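PDB 6TO1: minor fimbrium subunit Mfa5 from Porphyromonas gingivalis ATCC 33277, which serves as an accessory tip subunit of the minor fimbriae, the surface pili that mediate biofilm formation and adhesion to host cells and other oral bacteria. Local coordinates for residues A91-A96 against I520-T525. Sequence-based numbering, arbitrary orientation.
Sequences AVDKYA and IFPRPT
V92 of strand 90-98 meets segment 520-525, which links strands 517-520 and 525-526, first at I520, whose O lies 3.6 Å from V92 CG2. At F521 the ring turns one face to V92: V92 CB sits 3.8 Å from the F521 centroid and 21° off its normal, a CH-pi contact. The same ring offers its edge to the backbone, F521 CD1 being 3.4 Å from D93 O. P522 sets CG 3.6 Å from D93 OD1, an oxygen that also accepts a weak hydrogen bond from K94 N. The P522 carbonyl O accepts from a water (2.8 Å) that in turn accepts from K94 NZ (2.9 Å). P524 packs crosswise on the lysine chain, P524 CD 3.6 Å from K94 CE, and P524 CB lies 3.8 Å from A96 CB. The extended K94 chain, CG anti to the backbone N (chi1 179°), carries NZ to the water and N501. The segments run 17° apart yet share no direct hydrogen bond; side-chain packing and one water bridge join them. The K94 NZ-N501 CG link is the intramolecular isopeptide, tying strand 90-98 to strand 501-510 of another sheet; its nitrogen should carry no charge, and D415, touching the K94 side chain, is consistent with the acidic residue found beside such bonds.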
loop_
_atom_site.group_PDB
_atom_site.type_symbol
_atom_site.label_atom_id
_atom_site.label_comp_id
_atom_site.label_asym_id
_atom_site.label_seq_id
_atom_site.Cartn_x
_atom_site.Cartn_y
_atom_site.Cartn_z
ATOM N N ALA A 91 -7.114 2.735 6.001
ATOM C CA ALA A 91 -8.195 3.403 6.712
ATOM C C ALA A 91 -9.440 2.541 6.596
ATOM O O ALA A 91 -9.593 1.767 5.639
ATOM C CB ALA A 91 -8.463 4.804 6.150
ATOM N N VAL A 92 -10.322 2.665 7.580
ATOM C CA VAL A 92 -11.540 1.861 7.596
ATOM C C VAL A 92 -12.736 2.799 7.656
ATOM O O VAL A 92 -12.632 3.910 8.161
ATOM C CB VAL A 92 -11.580 0.876 8.772
ATOM C CG1 VAL A 92 -10.436 -0.131 8.665
ATOM C CG2 VAL A 92 -11.574 1.632 10.110
ATOM N N ASP A 93 -13.868 2.341 7.129
ATOM C CA ASP A 93 -15.103 3.104 7.171
ATOM C C ASP A 93 -16.254 2.108 7.249
ATOM O O ASP A 93 -16.149 0.958 6.820
ATOM C CB ASP A 93 -15.259 4.001 5.949
ATOM C CG ASP A 93 -16.252 5.141 6.168
ATOM O OD1 ASP A 93 -16.653 5.420 7.317
ATOM O OD2 ASP A 93 -16.646 5.740 5.156
ATOM N N LYS A 94 -17.375 2.594 7.752
ATOM C CA LYS A 94 -18.553 1.763 7.933
ATOM C C LYS A 94 -19.753 2.689 7.891
ATOM O O LYS A 94 -19.704 3.786 8.442
ATOM C CB LYS A 94 -18.477 0.994 9.251
ATOM C CG LYS A 94 -19.693 0.106 9.546
ATOM C CD LYS A 94 -19.536 -0.613 10.874
ATOM C CE LYS A 94 -20.821 -1.361 11.230
ATOM N NZ LYS A 94 -20.847 -1.687 12.675
ATOM N N TYR A 95 -20.821 2.245 7.235
ATOM C CA TYR A 95 -22.026 3.057 7.209
ATOM C C TYR A 95 -23.231 2.178 6.914
ATOM O O TYR A 95 -23.122 1.117 6.288
ATOM C CB TYR A 95 -21.918 4.178 6.171
ATOM C CG TYR A 95 -21.265 3.723 4.880
ATOM C CD1 TYR A 95 -22.009 3.123 3.881
ATOM C CD2 TYR A 95 -19.895 3.886 4.675
ATOM C CE1 TYR A 95 -21.418 2.692 2.707
ATOM C CE2 TYR A 95 -19.304 3.476 3.497
ATOM C CZ TYR A 95 -20.073 2.881 2.516
ATOM O OH TYR A 95 -19.503 2.464 1.333
ATOM N N ALA A 96 -24.393 2.670 7.352
ATOM C CA ALA A 96 -25.673 1.998 7.146
ATOM C C ALA A 96 -26.510 2.852 6.206
ATOM O O ALA A 96 -26.791 4.013 6.512
ATOM C CB ALA A 96 -26.404 1.790 8.471
ATOM N N ILE A 520 -10.419 0.712 14.467
ATOM C CA ILE A 520 -11.801 0.541 14.915
ATOM C C ILE A 520 -12.714 1.244 13.924
ATOM O O ILE A 520 -12.476 2.401 13.544
ATOM C CB ILE A 520 -11.993 1.065 16.345
ATOM C CG1 ILE A 520 -11.181 0.196 17.316
ATOM C CG2 ILE A 520 -13.486 1.039 16.741
ATOM C CD1 ILE A 520 -11.300 0.616 18.751
ATOM N N PHE A 521 -13.747 0.544 13.482
ATOM C CA PHE A 521 -14.680 1.128 12.537
ATOM C C PHE A 521 -15.626 2.128 13.216
ATOM O O PHE A 521 -15.951 1.985 14.392
ATOM C CB PHE A 521 -15.541 0.041 11.886
ATOM C CG PHE A 521 -14.820 -0.822 10.897
ATOM C CD1 PHE A 521 -14.945 -0.588 9.538
ATOM C CD2 PHE A 521 -14.027 -1.873 11.320
ATOM C CE1 PHE A 521 -14.280 -1.404 8.606
ATOM C CE2 PHE A 521 -13.361 -2.675 10.411
ATOM C CZ PHE A 521 -13.487 -2.430 9.051
ATOM N N PRO A 522 -16.109 3.106 12.461
ATOM C CA PRO A 522 -17.197 3.967 12.939
ATOM C C PRO A 522 -18.469 3.182 13.223
ATOM O O PRO A 522 -18.644 2.045 12.782
ATOM C CB PRO A 522 -17.418 4.943 11.778
ATOM C CG PRO A 522 -16.291 4.751 10.831
ATOM C CD PRO A 522 -15.723 3.400 11.069
ATOM N N ARG A 523 -19.374 3.831 13.952
ATOM C CA ARG A 523 -20.569 3.187 14.502
ATOM C C ARG A 523 -21.831 3.803 13.915
ATOM O O ARG A 523 -22.265 4.876 14.371
ATOM C CB ARG A 523 -20.568 3.325 16.026
ATOM C CG ARG A 523 -19.443 2.556 16.740
ATOM C CD ARG A 523 -19.918 1.205 17.248
ATOM N NE ARG A 523 -20.848 1.343 18.378
ATOM C CZ ARG A 523 -20.472 1.546 19.637
ATOM N NH1 ARG A 523 -19.187 1.619 19.940
ATOM N NH2 ARG A 523 -21.376 1.680 20.594
ATOM N N PRO A 524 -22.463 3.160 12.929
ATOM C CA PRO A 524 -23.727 3.682 12.403
ATOM C C PRO A 524 -24.837 3.668 13.448
ATOM O O PRO A 524 -24.901 2.794 14.325
ATOM C CB PRO A 524 -24.050 2.732 11.237
ATOM C CG PRO A 524 -22.744 2.043 10.900
ATOM C CD PRO A 524 -22.049 1.926 12.231
ATOM N N THR A 525 -25.736 4.632 13.332
ATOM C CA THR A 525 -26.876 4.700 14.239
ATOM C C THR A 525 -28.138 4.922 13.427
ATOM O O THR A 525 -28.127 5.685 12.463
ATOM C CB THR A 525 -26.724 5.826 15.274
ATOM O OG1 THR A 525 -26.610 7.097 14.624
ATOM C CG2 THR A 525 -25.517 5.611 16.141
HETATM O O HOH W 1 -18.845 -0.274 14.286
#